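Long-range contacts in L-lysine 6-monooxygenase (PDB 5CQF), which probably hydroxylates the side-chain amino group of lysine, using FAD and a nicotinamide cofactor, as a step in siderophore biosynthesis: residues A[22-27]-A[413-418]; A[32-37]-A[83-88]; A[75-80]-A[116-121]; A[87-92]-A[112-117]. All coordinates share one frame; numbering follows the deposited sequence.

Contact 1: residues A[22-27]-A[413-418]; sequences GPAGIA and SLMALR
Ala24 and Met415 mark the nearest backbones, with the CA of Ala24 and the CA of Met415 5.4 Å apart. The CA atoms of Ala27 and Ala416 come next, 5.6 Å apart. The axes of helix segments 23-27 and 413-418 approach to 8.7 Å. Their N-to-C directions differ by 42°, so both helices run in broadly the same sense. Met415, modelled as selenomethionine, supplies nearly all of the contact from its helix. Its CG is anti to the carbonyl carbon (chi1 -80°), and the extended chain beyond reaches along the start of the other helix. Its CB touches the methyl group of Ala27, CB to CB 3.9 Å. Its CG lies against Ala24. The selenium reaches the first turn, where SE is 3.4 Å from Pro23 CB and 3.6 Å from Ala24 N.

Gly22 is the N-cap of helix 23-37. Gly20, Gly22 and Gly25 follow a GxGxxG pattern between strand 16-19 and this helix, consistent with the Rossmann-type dinucleotide-binding turn expected for FAD in this family. Ala24 and Ala27 put only methyl groups between this helix and helix 412-428, which follows strand 393-396 of the same parallel sheet, consistent with the close approach. No direct hydrogen bond joins the two segments. Instead one water donates to both helices, at 2.9 Å from Ala24 O and 2.8 Å from Met415 O. The guanidinium of Arg418 lays one face over the CA of Met415, and its NE is hydrogen-bonded to Asn397 OD1. Pro23 also touches Leu118 of helix 111-125.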
loop_
_atom_site.group_PDB
_atom_site.type_symbol
_atom_site.label_atom_id
_atom_site.label_comp_id
_atom_site.label_asym_id
_atom_site.label_seq_id
_atom_site.Cartn_x
_atom_site.Cartn_y
_atom_site.Cartn_z
ATOM N N GLY A 22 19.179 -9.704 27.042
ATOM C CA GLY A 22 18.635 -9.189 25.800
ATOM C C GLY A 22 17.126 -9.342 25.821
ATOM O O GLY A 22 16.544 -9.613 26.869
ATOM N N PRO A 23 16.470 -9.160 24.665
ATOM C CA PRO A 23 15.015 -9.179 24.632
ATOM C C PRO A 23 14.413 -10.404 25.306
ATOM O O PRO A 23 13.435 -10.297 26.043
ATOM C CB PRO A 23 14.714 -9.201 23.144
ATOM C CG PRO A 23 15.862 -8.510 22.520
ATOM C CD PRO A 23 17.047 -8.797 23.362
ATOM N N ALA A 24 15.003 -11.566 25.071
ATOM C CA ALA A 24 14.474 -12.788 25.640
ATOM C C ALA A 24 14.434 -12.735 27.162
ATOM O O ALA A 24 13.398 -13.044 27.767
ATOM C CB ALA A 24 15.289 -13.981 25.156
ATOM N N GLY A 25 15.546 -12.350 27.791
ATOM C CA GLY A 25 15.580 -12.228 29.262
ATOM C C GLY A 25 14.701 -11.091 29.770
ATOM O O GLY A 25 14.139 -11.144 30.871
ATOM N N ILE A 26 14.578 -10.033 28.987
ATOM C CA ILE A 26 13.736 -8.918 29.405
ATOM C C ILE A 26 12.286 -9.350 29.415
ATOM O O ILE A 26 11.516 -9.021 30.336
ATOM C CB ILE A 26 13.943 -7.723 28.493
ATOM C CG1 ILE A 26 15.293 -7.085 28.796
ATOM C CG2 ILE A 26 12.839 -6.710 28.691
ATOM C CD1 ILE A 26 15.835 -6.249 27.681
ATOM N N ALA A 27 11.927 -10.113 28.390
ATOM C CA ALA A 27 10.583 -10.638 28.281
ATOM C C ALA A 27 10.252 -11.480 29.466
ATOM O O ALA A 27 9.158 -11.410 29.952
ATOM C CB ALA A 27 10.431 -11.470 27.019
ATOM N N SER A 413 7.267 -11.210 19.823
ATOM C CA SER A 413 6.095 -11.932 20.254
ATOM C C SER A 413 6.411 -13.352 20.718
ATOM O O SER A 413 5.837 -13.824 21.715
ATOM C CB SER A 413 5.028 -11.941 19.168
ATOM O OG SER A 413 5.529 -12.378 17.912
ATOM N N LEU A 414 7.330 -14.034 20.037
ATOM C CA LEU A 414 7.682 -15.397 20.420
ATOM C C LEU A 414 8.297 -15.403 21.811
ATOM O O LEU A 414 7.982 -16.277 22.611
ATOM C CB LEU A 414 8.651 -16.026 19.408
ATOM C CG LEU A 414 8.017 -16.276 18.029
ATOM C CD1 LEU A 414 9.021 -16.940 17.070
ATOM C CD2 LEU A 414 6.725 -17.092 18.094
HETATM N N MSE A 415 9.132 -14.397 22.090
HETATM C CA MSE A 415 9.756 -14.241 23.388
HETATM C C MSE A 415 8.743 -14.072 24.452
HETATM O O MSE A 415 8.900 -14.610 25.546
HETATM C CB MSE A 415 10.679 -13.046 23.443
HETATM C CG MSE A 415 11.973 -13.477 22.805
HETATM SE SE MSE A 415 12.823 -11.851 22.158
HETATM C CE MSE A 415 14.220 -12.965 21.293
ATOM N N ALA A 416 7.689 -13.332 24.146
ATOM C CA ALA A 416 6.633 -13.099 25.134
ATOM C C ALA A 416 5.987 -14.386 25.516
ATOM O O ALA A 416 5.731 -14.612 26.667
ATOM C CB ALA A 416 5.598 -12.162 24.602
ATOM N N LEU A 417 5.722 -15.233 24.535
ATOM C CA LEU A 417 5.007 -16.506 24.756
ATOM C C LEU A 417 5.867 -17.528 25.476
ATOM O O LEU A 417 5.401 -18.197 26.400
ATOM C CB LEU A 417 4.485 -17.064 23.429
ATOM C CG LEU A 417 3.394 -16.142 22.803
ATOM C CD1 LEU A 417 3.017 -16.556 21.400
ATOM C CD2 LEU A 417 2.145 -16.150 23.658
ATOM N N ARG A 418 7.122 -17.605 25.071
ATOM C CA ARG A 418 8.080 -18.437 25.745
ATOM C C ARG A 418 8.234 -18.028 27.187
ATOM O O ARG A 418 8.261 -18.888 28.062
ATOM C CB ARG A 418 9.459 -18.382 25.074
ATOM C CG ARG A 418 9.533 -19.063 23.724
ATOM C CD ARG A 418 10.951 -19.474 23.388
ATOM N NE ARG A 418 11.877 -18.344 23.323
ATOM C CZ ARG A 418 12.098 -17.613 22.238
ATOM N NH1 ARG A 418 11.437 -17.835 21.121
ATOM N NH2 ARG A 418 12.967 -16.625 22.267
HETATM O O HOH W 1 11.431 -14.914 26.714
#

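Contact 2: residues A[32-37]-A[83-88]; sequences FEDARE and PRSRFS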
loop_
_atom_site.group_PDB
_atom_site.type_symbol
_atom_site.label_atom_id
_atom_site.label_comp_id
_atom_site.label_asym_id
_atom_site.label_seq_id
_atom_site.Cartn_x
_atom_site.Cartn_y
_atom_site.Cartn_z
ATOM N N PHE A 32 7.657 -11.878 35.354
ATOM C CA PHE A 32 7.784 -11.862 36.813
ATOM C C PHE A 32 7.287 -10.557 37.384
ATOM O O PHE A 32 6.499 -10.558 38.336
ATOM C CB PHE A 32 9.213 -12.157 37.255
ATOM C CG PHE A 32 9.574 -13.602 37.123
ATOM C CD1 PHE A 32 9.048 -14.527 37.997
ATOM C CD2 PHE A 32 10.379 -14.041 36.097
ATOM C CE1 PHE A 32 9.339 -15.858 37.874
ATOM C CE2 PHE A 32 10.684 -15.380 35.960
ATOM C CZ PHE A 32 10.168 -16.294 36.859
ATOM N N GLU A 33 7.697 -9.447 36.787
ATOM C CA GLU A 33 7.204 -8.157 37.262
ATOM C C GLU A 33 5.693 -8.012 37.126
ATOM O O GLU A 33 5.064 -7.548 38.051
ATOM C CB GLU A 33 7.933 -6.995 36.596
ATOM C CG GLU A 33 9.418 -6.930 36.950
ATOM C CD GLU A 33 9.687 -6.575 38.420
ATOM O OE1 GLU A 33 8.917 -5.762 38.993
ATOM O OE2 GLU A 33 10.669 -7.108 38.998
ATOM N N ASP A 34 5.096 -8.399 35.996
ATOM C CA ASP A 34 3.625 -8.399 35.896
ATOM C C ASP A 34 3.014 -9.100 37.107
ATOM O O ASP A 34 2.068 -8.612 37.707
ATOM C CB ASP A 34 3.135 -9.120 34.637
ATOM C CG ASP A 34 3.262 -8.265 33.360
ATOM O OD1 ASP A 34 3.703 -7.086 33.436
ATOM O OD2 ASP A 34 2.920 -8.798 32.268
ATOM N N ALA A 35 3.571 -10.253 37.450
ATOM C CA ALA A 35 3.063 -11.071 38.539
ATOM C C ALA A 35 3.243 -10.408 39.927
ATOM O O ALA A 35 2.297 -10.333 40.714
ATOM C CB ALA A 35 3.724 -12.437 38.492
ATOM N N ARG A 36 4.450 -9.907 40.184
ATOM C CA ARG A 36 4.771 -9.131 41.386
ATOM C C ARG A 36 3.789 -7.975 41.595
ATOM O O ARG A 36 3.251 -7.788 42.697
ATOM C CB ARG A 36 6.204 -8.577 41.283
ATOM C CG ARG A 36 6.822 -8.090 42.593
ATOM C CD ARG A 36 7.789 -6.930 42.374
ATOM N NE ARG A 36 7.103 -5.758 41.806
ATOM C CZ ARG A 36 6.486 -4.792 42.502
ATOM N NH1 ARG A 36 6.448 -4.799 43.833
ATOM N NH2 ARG A 36 5.896 -3.795 41.860
ATOM N N GLU A 37 3.551 -7.204 40.537
ATOM C CA GLU A 37 2.706 -6.011 40.634
ATOM C C GLU A 37 1.233 -6.370 40.823
ATOM O O GLU A 37 0.462 -5.590 41.368
ATOM C CB GLU A 37 2.857 -5.120 39.399
ATOM C CG GLU A 37 2.329 -3.702 39.606
ATOM C CD GLU A 37 1.278 -3.282 38.595
ATOM O OE1 GLU A 37 1.163 -2.067 38.355
ATOM O OE2 GLU A 37 0.562 -4.147 38.055
ATOM N N PRO A 83 -1.864 -8.525 27.555
ATOM C CA PRO A 83 -2.063 -7.179 27.047
ATOM C C PRO A 83 -2.186 -6.087 28.140
ATOM O O PRO A 83 -2.026 -4.933 27.832
ATOM C CB PRO A 83 -3.380 -7.293 26.286
ATOM C CG PRO A 83 -3.445 -8.731 25.879
ATOM C CD PRO A 83 -2.907 -9.441 27.067
ATOM N N ARG A 84 -2.439 -6.457 29.388
ATOM C CA ARG A 84 -2.604 -5.498 30.454
ATOM C C ARG A 84 -1.282 -5.141 31.113
ATOM O O ARG A 84 -1.231 -4.286 31.982
ATOM C CB ARG A 84 -3.551 -6.065 31.505
ATOM C CG ARG A 84 -4.866 -6.497 30.908
ATOM C CD ARG A 84 -5.829 -6.843 32.003
ATOM N NE ARG A 84 -6.298 -5.643 32.707
ATOM C CZ ARG A 84 -7.026 -5.669 33.829
ATOM N NH1 ARG A 84 -7.381 -6.816 34.379
ATOM N NH2 ARG A 84 -7.401 -4.539 34.405
ATOM N N SER A 85 -0.214 -5.787 30.692
ATOM C CA SER A 85 1.099 -5.490 31.221
ATOM C C SER A 85 1.415 -4.010 31.110
ATOM O O SER A 85 1.032 -3.358 30.150
ATOM C CB SER A 85 2.137 -6.299 30.465
ATOM O OG SER A 85 3.450 -5.993 30.875
ATOM N N ARG A 86 2.145 -3.479 32.082
ATOM C CA ARG A 86 2.537 -2.099 31.997
ATOM C C ARG A 86 3.703 -1.857 31.036
ATOM O O ARG A 86 4.045 -0.702 30.776
ATOM C CB ARG A 86 2.781 -1.512 33.388
ATOM C CG ARG A 86 4.080 -1.852 34.076
ATOM C CD ARG A 86 3.943 -1.479 35.552
ATOM N NE ARG A 86 5.175 -1.688 36.304
ATOM C CZ ARG A 86 5.547 -2.834 36.874
ATOM N NH1 ARG A 86 4.805 -3.940 36.778
ATOM N NH2 ARG A 86 6.695 -2.886 37.526
ATOM N N PHE A 87 4.228 -2.933 30.440
ATOM C CA PHE A 87 5.336 -2.866 29.474
ATOM C C PHE A 87 4.939 -3.005 28.000
ATOM O O PHE A 87 5.790 -3.148 27.136
ATOM C CB PHE A 87 6.359 -3.907 29.857
ATOM C CG PHE A 87 6.630 -3.931 31.333
ATOM C CD1 PHE A 87 7.271 -2.851 31.945
ATOM C CD2 PHE A 87 6.213 -4.990 32.112
ATOM C CE1 PHE A 87 7.519 -2.844 33.310
ATOM C CE2 PHE A 87 6.456 -4.995 33.471
ATOM C CZ PHE A 87 7.107 -3.920 34.072
ATOM N N SER A 88 3.649 -2.899 27.718
ATOM C CA SER A 88 3.147 -2.946 26.352
ATOM C C SER A 88 3.615 -1.755 25.526
ATOM O O SER A 88 3.956 -0.724 26.060
ATOM C CB SER A 88 1.624 -3.018 26.368
ATOM O OG SER A 88 1.066 -1.780 26.766
HETATM O O HOH W 2 2.785 -4.754 34.568
#
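Asp34, near the C-terminal end of helix 23-37, faces the irregular segment 83-88, with the CA of Asp34 and the CA of Ser85 6.1 Å apart. Ser85 OG donates to the syn lone pair of Asp34 OD1 at 2.8 Å. The same hydroxyl accepts from Phe87 N at 3.2 Å. Asp34 OD2 is held by Arg81 and Asn82. A water donates to Asp34 OD1 at 2.7 Å. It accepts from both Arg86 N and Arg86 NH1, so it ties the carboxylate to the backbone and the side chain of Arg86.

Arg86 has CG between the backbone N and the carbonyl carbon (chi1 78°) and is extended from there to NE, which brings its guanidinium to the helix. Within its own segment, Phe87 CZ lies over the centre of its guanidinium. Glu37 CB is 3.5 Å from Arg86 NH1, but the carboxylate of Glu37 pairs with Arg84 of the second subunit. Glu33 OE1 makes a long salt bridge to Arg86 NH2, 3.9 Å. It also makes a salt bridge to Arg36 NE within its own helix, whose hydrogen bond is weak, so the three form a charged network.

Ser85 thus forms an ST turn at the start of a type I beta turn, Ser85 to Ser88, which ends at the N-cap of helix 89-96.

Contact 3: residues A[75-80]-A[116-121]; sequences RDLVTP and DYLGWV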
loop_
_atom_site.group_PDB
_atom_site.type_symbol
_atom_site.label_atom_id
_atom_site.label_comp_id
_atom_site.label_asym_id
_atom_site.label_seq_id
_atom_site.Cartn_x
_atom_site.Cartn_y
_atom_site.Cartn_z
ATOM N N ARG A 75 2.612 -7.377 18.621
ATOM C CA ARG A 75 3.560 -8.460 18.740
ATOM C C ARG A 75 4.857 -7.888 19.309
ATOM O O ARG A 75 5.909 -7.876 18.641
ATOM C CB ARG A 75 3.719 -9.142 17.391
ATOM C CG ARG A 75 2.356 -9.683 16.954
ATOM C CD ARG A 75 2.338 -10.513 15.663
ATOM N NE ARG A 75 3.345 -11.545 15.708
ATOM C CZ ARG A 75 4.165 -11.858 14.702
ATOM N NH1 ARG A 75 4.097 -11.209 13.536
ATOM N NH2 ARG A 75 5.065 -12.823 14.895
ATOM N N ASP A 76 4.726 -7.431 20.559
ATOM C CA ASP A 76 5.757 -6.788 21.355
ATOM C C ASP A 76 6.249 -7.780 22.404
ATOM O O ASP A 76 5.988 -8.979 22.266
ATOM C CB ASP A 76 5.216 -5.477 21.982
ATOM C CG ASP A 76 4.072 -5.679 23.001
ATOM O OD1 ASP A 76 3.943 -6.734 23.621
ATOM O OD2 ASP A 76 3.267 -4.744 23.180
ATOM N N LEU A 77 6.938 -7.301 23.456
ATOM C CA LEU A 77 7.558 -8.199 24.445
ATOM C C LEU A 77 6.618 -8.755 25.468
ATOM O O LEU A 77 7.049 -9.612 26.250
ATOM C CB LEU A 77 8.698 -7.510 25.209
ATOM C CG LEU A 77 9.983 -7.345 24.427
ATOM C CD1 LEU A 77 10.913 -6.423 25.186
ATOM C CD2 LEU A 77 10.676 -8.679 24.119
ATOM N N VAL A 78 5.371 -8.273 25.522
ATOM C CA VAL A 78 4.437 -8.728 26.597
ATOM C C VAL A 78 3.021 -9.015 26.207
ATOM O O VAL A 78 2.406 -9.897 26.780
ATOM C CB VAL A 78 4.375 -7.729 27.775
ATOM C CG1 VAL A 78 5.749 -7.587 28.373
ATOM C CG2 VAL A 78 3.852 -6.359 27.341
ATOM N N THR A 79 2.508 -8.256 25.250
ATOM C CA THR A 79 1.089 -8.229 24.922
ATOM C C THR A 79 0.540 -9.590 24.513
ATOM O O THR A 79 -0.576 -9.904 24.881
ATOM C CB THR A 79 0.833 -7.178 23.825
ATOM O OG1 THR A 79 1.068 -5.872 24.341
ATOM C CG2 THR A 79 -0.582 -7.266 23.240
ATOM N N PRO A 80 1.293 -10.404 23.723
ATOM C CA PRO A 80 0.664 -11.678 23.307
ATOM C C PRO A 80 0.442 -12.606 24.467
ATOM O O PRO A 80 -0.420 -13.474 24.398
ATOM C CB PRO A 80 1.654 -12.279 22.283
ATOM C CG PRO A 80 2.519 -11.163 21.858
ATOM C CD PRO A 80 2.572 -10.184 23.028
ATOM N N ASP A 116 14.378 1.656 21.120
ATOM C CA ASP A 116 13.991 2.585 22.174
ATOM C C ASP A 116 12.975 1.974 23.121
ATOM O O ASP A 116 13.113 2.068 24.352
ATOM C CB ASP A 116 13.422 3.870 21.583
ATOM C CG ASP A 116 13.304 4.974 22.624
ATOM O OD1 ASP A 116 14.356 5.447 23.077
ATOM O OD2 ASP A 116 12.189 5.362 23.011
ATOM N N TYR A 117 11.958 1.331 22.551
ATOM C CA TYR A 117 10.970 0.602 23.362
ATOM C C TYR A 117 11.658 -0.381 24.268
ATOM O O TYR A 117 11.392 -0.471 25.450
ATOM C CB TYR A 117 9.970 -0.128 22.457
ATOM C CG TYR A 117 9.127 -1.202 23.137
ATOM C CD1 TYR A 117 8.164 -0.879 24.088
ATOM C CD2 TYR A 117 9.290 -2.556 22.800
ATOM C CE1 TYR A 117 7.403 -1.871 24.695
ATOM C CE2 TYR A 117 8.531 -3.545 23.394
ATOM C CZ TYR A 117 7.599 -3.208 24.329
ATOM O OH TYR A 117 6.881 -4.203 24.914
ATOM N N LEU A 118 12.572 -1.130 23.686
ATOM C CA LEU A 118 13.240 -2.176 24.408
ATOM C C LEU A 118 14.067 -1.619 25.566
ATOM O O LEU A 118 14.072 -2.175 26.667
ATOM C CB LEU A 118 14.098 -2.946 23.416
ATOM C CG LEU A 118 15.025 -3.931 24.074
ATOM C CD1 LEU A 118 14.241 -5.183 24.393
ATOM C CD2 LEU A 118 16.189 -4.220 23.143
ATOM N N GLY A 119 14.766 -0.517 25.344
ATOM C CA GLY A 119 15.441 0.198 26.466
ATOM C C GLY A 119 14.424 0.707 27.478
ATOM O O GLY A 119 14.660 0.697 28.675
ATOM N N TRP A 120 13.261 1.134 27.009
ATOM C CA TRP A 120 12.264 1.662 27.917
ATOM C C TRP A 120 11.728 0.571 28.825
ATOM O O TRP A 120 11.449 0.814 30.002
ATOM C CB TRP A 120 11.163 2.353 27.108
ATOM C CG TRP A 120 9.962 2.829 27.846
ATOM C CD1 TRP A 120 9.749 4.095 28.343
ATOM C CD2 TRP A 120 8.740 2.110 28.070
ATOM N NE1 TRP A 120 8.499 4.174 28.899
ATOM C CE2 TRP A 120 7.865 2.972 28.758
ATOM C CE3 TRP A 120 8.312 0.812 27.778
ATOM C CZ2 TRP A 120 6.589 2.576 29.163
ATOM C CZ3 TRP A 120 7.049 0.420 28.191
ATOM C CH2 TRP A 120 6.205 1.297 28.873
ATOM N N VAL A 121 11.575 -0.635 28.302
ATOM C CA VAL A 121 11.152 -1.763 29.150
ATOM C C VAL A 121 12.287 -2.221 30.054
ATOM O O VAL A 121 12.115 -2.420 31.257
ATOM C CB VAL A 121 10.713 -3.011 28.353
ATOM C CG1 VAL A 121 10.238 -4.088 29.319
ATOM C CG2 VAL A 121 9.586 -2.680 27.406
#
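Tyr117 and Leu118 of helix 111-125 pack against Asp76 and Leu77 in a buried contact between that helix and the loop joining helices 57-64 and 89-96. The phenol end of Tyr117 reaches the loop backbone. Leu77 N makes a weak hydrogen bond to Tyr117 OH, 3.4 Å long, near the plane of the ring. The stronger partner of this hydroxyl is the carbonyl of Phe87. Asp76 CB lies 3.6 Å from Tyr117 OH, and the two side chains cross at about a right angle.

Leu77 completes the contact. Its CD1 meets Leu118 CD1 at 3.6 Å and Tyr117 CE2 at 4.1 Å. Leu77 also touches Phe412 of helix 412-428 and Val78 touches Cys30 of helix 23-37, so the loop packs against three helices.

Asp76 holds the loop in shape from within. Its CG sits between the backbone N and the carbonyl carbon (chi1 65°), which turns the carboxylate back over the following residues. OD1 accepts two N-H groups: Val78 N at 2.8 Å, from above the carboxylate plane, and Thr79 N at 2.7 Å, on the syn lone pair. OD2 accepts from Thr79 OG1 at 2.7 Å and is also hydrogen-bonded to Phe89 N, at the start of helix 89-96. This buried carboxylate is thus gripped at both oxygens. Bonds from one aspartate oxygen to the N-H groups two and three residues on are those of an Asx turn within an Asx motif.

Contact 4: residues A[87-92]-A[112-117]; sequences FSFAMY and HEWSDY
Phe89, Tyr92, Trp114 and Tyr117 form a buried aromatic cluster between helices 89-96 and 111-125. Phe89 points its edge at one face of Tyr117 in a T-shaped pair, with ring centroids 5.3 Å apart and planes at 64°. Tyr117 in turn offers an edge to the face of Tyr92, an offset edge-to-face pair with planes at 68°. Its CA also sits over the Tyr92 ring, 4.0 Å from the centroid, as a CH-pi contact. Phe89 meets the six-membered ring of Trp114 obliquely, CD1 to CZ3 3.7 Å. Phe89 and Tyr92 both have CG anti to the backbone N, which brings their rings against Tyr117.

Polar groups lie around the rim. Tyr117 OH donates to Phe87 O at 2.7 Å, with the donor tilted a little from the carbonyl plane. Tyr92 OH donates to Asp116 OD2 on its anti lone pair, near the plane of the tyrosine ring. Glu113 lies at the edge of Phe89, where its CD is 4.0 Å from Phe89 CZ. Its OE2 forms a salt bridge with Arg98, which also bonds Tyr92 OH, and a hydrogen bond with Tyr298 of the third subunit. Ser88 OG caps helix 89-96 by accepting from Met91 N at 3.1 Å.

Around the cluster, Trp114 rests on Leu64 of helix 57-64 and on Phe412 of helix 412-428. Phe102 of helix 99-105 meets Phe89 edge-to-face, and Phe87 touches Cys30 of helix 23-37.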
loop_
_atom_site.group_PDB
_atom_site.type_symbol
_atom_site.label_atom_id
_atom_site.label_comp_id
_atom_site.label_asym_id
_atom_site.label_seq_id
_atom_site.Cartn_x
_atom_site.Cartn_y
_atom_site.Cartn_z
ATOM N N PHE A 87 4.228 -2.933 30.440
ATOM C CA PHE A 87 5.336 -2.866 29.474
ATOM C C PHE A 87 4.939 -3.005 28.000
ATOM O O PHE A 87 5.790 -3.148 27.136
ATOM C CB PHE A 87 6.359 -3.907 29.857
ATOM C CG PHE A 87 6.630 -3.931 31.333
ATOM C CD1 PHE A 87 7.271 -2.851 31.945
ATOM C CD2 PHE A 87 6.213 -4.990 32.112
ATOM C CE1 PHE A 87 7.519 -2.844 33.310
ATOM C CE2 PHE A 87 6.456 -4.995 33.471
ATOM C CZ PHE A 87 7.107 -3.920 34.072
ATOM N N SER A 88 3.649 -2.899 27.718
ATOM C CA SER A 88 3.147 -2.946 26.352
ATOM C C SER A 88 3.615 -1.755 25.526
ATOM O O SER A 88 3.956 -0.724 26.060
ATOM C CB SER A 88 1.624 -3.018 26.368
ATOM O OG SER A 88 1.066 -1.780 26.766
ATOM N N PHE A 89 3.649 -1.918 24.210
ATOM C CA PHE A 89 4.049 -0.871 23.310
ATOM C C PHE A 89 3.034 0.272 23.357
ATOM O O PHE A 89 3.396 1.411 23.199
ATOM C CB PHE A 89 4.119 -1.428 21.893
ATOM C CG PHE A 89 4.816 -0.526 20.913
ATOM C CD1 PHE A 89 6.183 -0.500 20.843
ATOM C CD2 PHE A 89 4.112 0.284 20.084
ATOM C CE1 PHE A 89 6.838 0.315 19.967
ATOM C CE2 PHE A 89 4.753 1.101 19.169
ATOM C CZ PHE A 89 6.135 1.108 19.119
ATOM N N ALA A 90 1.761 -0.038 23.546
ATOM C CA ALA A 90 0.752 0.988 23.744
ATOM C C ALA A 90 1.066 1.861 24.966
ATOM O O ALA A 90 0.999 3.070 24.874
ATOM C CB ALA A 90 -0.606 0.362 23.875
HETATM N N MSE A 91 1.440 1.262 26.088
HETATM C CA MSE A 91 1.904 2.026 27.240
HETATM C C MSE A 91 3.160 2.798 26.961
HETATM O O MSE A 91 3.353 3.890 27.479
HETATM C CB MSE A 91 2.248 1.126 28.415
HETATM C CG MSE A 91 1.021 0.559 29.087
HETATM SE SE MSE A 91 0.102 1.935 30.187
HETATM C CE MSE A 91 1.305 2.040 31.751
ATOM N N TYR A 92 4.070 2.233 26.179
ATOM C CA TYR A 92 5.241 2.991 25.729
ATOM C C TYR A 92 4.851 4.206 24.917
ATOM O O TYR A 92 5.371 5.284 25.138
ATOM C CB TYR A 92 6.179 2.097 24.904
ATOM C CG TYR A 92 7.214 2.802 24.116
ATOM C CD1 TYR A 92 8.296 3.383 24.719
ATOM C CD2 TYR A 92 7.113 2.864 22.761
ATOM C CE1 TYR A 92 9.261 4.022 23.980
ATOM C CE2 TYR A 92 8.062 3.491 22.001
ATOM C CZ TYR A 92 9.142 4.058 22.612
ATOM O OH TYR A 92 10.073 4.668 21.801
ATOM N N HIS A 112 14.650 1.412 14.945
ATOM C CA HIS A 112 15.115 2.390 15.936
ATOM C C HIS A 112 14.059 2.573 17.049
ATOM O O HIS A 112 14.396 2.591 18.228
ATOM C CB HIS A 112 15.489 3.691 15.204
ATOM C CG HIS A 112 15.741 4.866 16.091
ATOM N ND1 HIS A 112 16.753 4.899 17.030
ATOM C CD2 HIS A 112 15.157 6.090 16.127
ATOM C CE1 HIS A 112 16.756 6.075 17.634
ATOM N NE2 HIS A 112 15.797 6.816 17.103
ATOM N N GLU A 113 12.782 2.630 16.666
ATOM C CA GLU A 113 11.713 2.739 17.637
ATOM C C GLU A 113 11.606 1.490 18.524
ATOM O O GLU A 113 11.506 1.602 19.761
ATOM C CB GLU A 113 10.362 3.107 16.988
ATOM C CG GLU A 113 9.321 3.512 18.040
ATOM C CD GLU A 113 8.075 4.215 17.512
ATOM O OE1 GLU A 113 7.688 4.055 16.324
ATOM O OE2 GLU A 113 7.438 4.945 18.305
ATOM N N TRP A 114 11.656 0.308 17.931
ATOM C CA TRP A 114 11.644 -0.924 18.741
ATOM C C TRP A 114 12.823 -1.009 19.713
ATOM O O TRP A 114 12.652 -1.467 20.842
ATOM C CB TRP A 114 11.640 -2.169 17.858
ATOM C CG TRP A 114 10.350 -2.453 17.207
ATOM C CD1 TRP A 114 10.044 -2.339 15.877
ATOM C CD2 TRP A 114 9.174 -2.897 17.845
ATOM N NE1 TRP A 114 8.742 -2.709 15.655
ATOM C CE2 TRP A 114 8.195 -3.060 16.858
ATOM C CE3 TRP A 114 8.851 -3.184 19.167
ATOM C CZ2 TRP A 114 6.935 -3.461 17.156
ATOM C CZ3 TRP A 114 7.596 -3.570 19.456
ATOM C CH2 TRP A 114 6.656 -3.708 18.480
ATOM N N SER A 115 14.010 -0.560 19.295
ATOM C CA SER A 115 15.160 -0.436 20.218
ATOM C C SER A 115 14.863 0.449 21.407
ATOM O O SER A 115 15.090 0.054 22.564
ATOM C CB SER A 115 16.393 0.160 19.517
ATOM O OG SER A 115 16.861 -0.751 18.548
ATOM N N ASP A 116 14.378 1.656 21.120
ATOM C CA ASP A 116 13.991 2.585 22.174
ATOM C C ASP A 116 12.975 1.974 23.121
ATOM O O ASP A 116 13.113 2.068 24.352
ATOM C CB ASP A 116 13.422 3.870 21.583
ATOM C CG ASP A 116 13.304 4.974 22.624
ATOM O OD1 ASP A 116 14.356 5.447 23.077
ATOM O OD2 ASP A 116 12.189 5.362 23.011
ATOM N N TYR A 117 11.958 1.331 22.551
ATOM C CA TYR A 117 10.970 0.602 23.362
ATOM C C TYR A 117 11.658 -0.381 24.268
ATOM O O TYR A 117 11.392 -0.471 25.450
ATOM C CB TYR A 117 9.970 -0.128 22.457
ATOM C CG TYR A 117 9.127 -1.202 23.137
ATOM C CD1 TYR A 117 8.164 -0.879 24.088
ATOM C CD2 TYR A 117 9.290 -2.556 22.800
ATOM C CE1 TYR A 117 7.403 -1.871 24.695
ATOM C CE2 TYR A 117 8.531 -3.545 23.394
ATOM C CZ TYR A 117 7.599 -3.208 24.329
ATOM O OH TYR A 117 6.881 -4.203 24.914
#

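Contacts 1, 3 and 4 are buried, while contact 2 is partly exposed and lies farthest from the centre of the chain. Contacts 1 and 2 both use helix 23-37, one at its start and one at its end. The first is apolar and bridged by water; the second is charged, and its Glu37 forms a salt bridge with Arg84 of the second subunit. Contacts 3 and 4 share Asp116 and Tyr117 on helix 111-125, and their centres are about 5 Å apart. Contact 3 relies on a carboxylate that organises a loop, contact 4 on aromatic rings meeting edge to face. Contact 2 shares Phe87 and Ser88 with contact 4. Contact 3 touches each of the others.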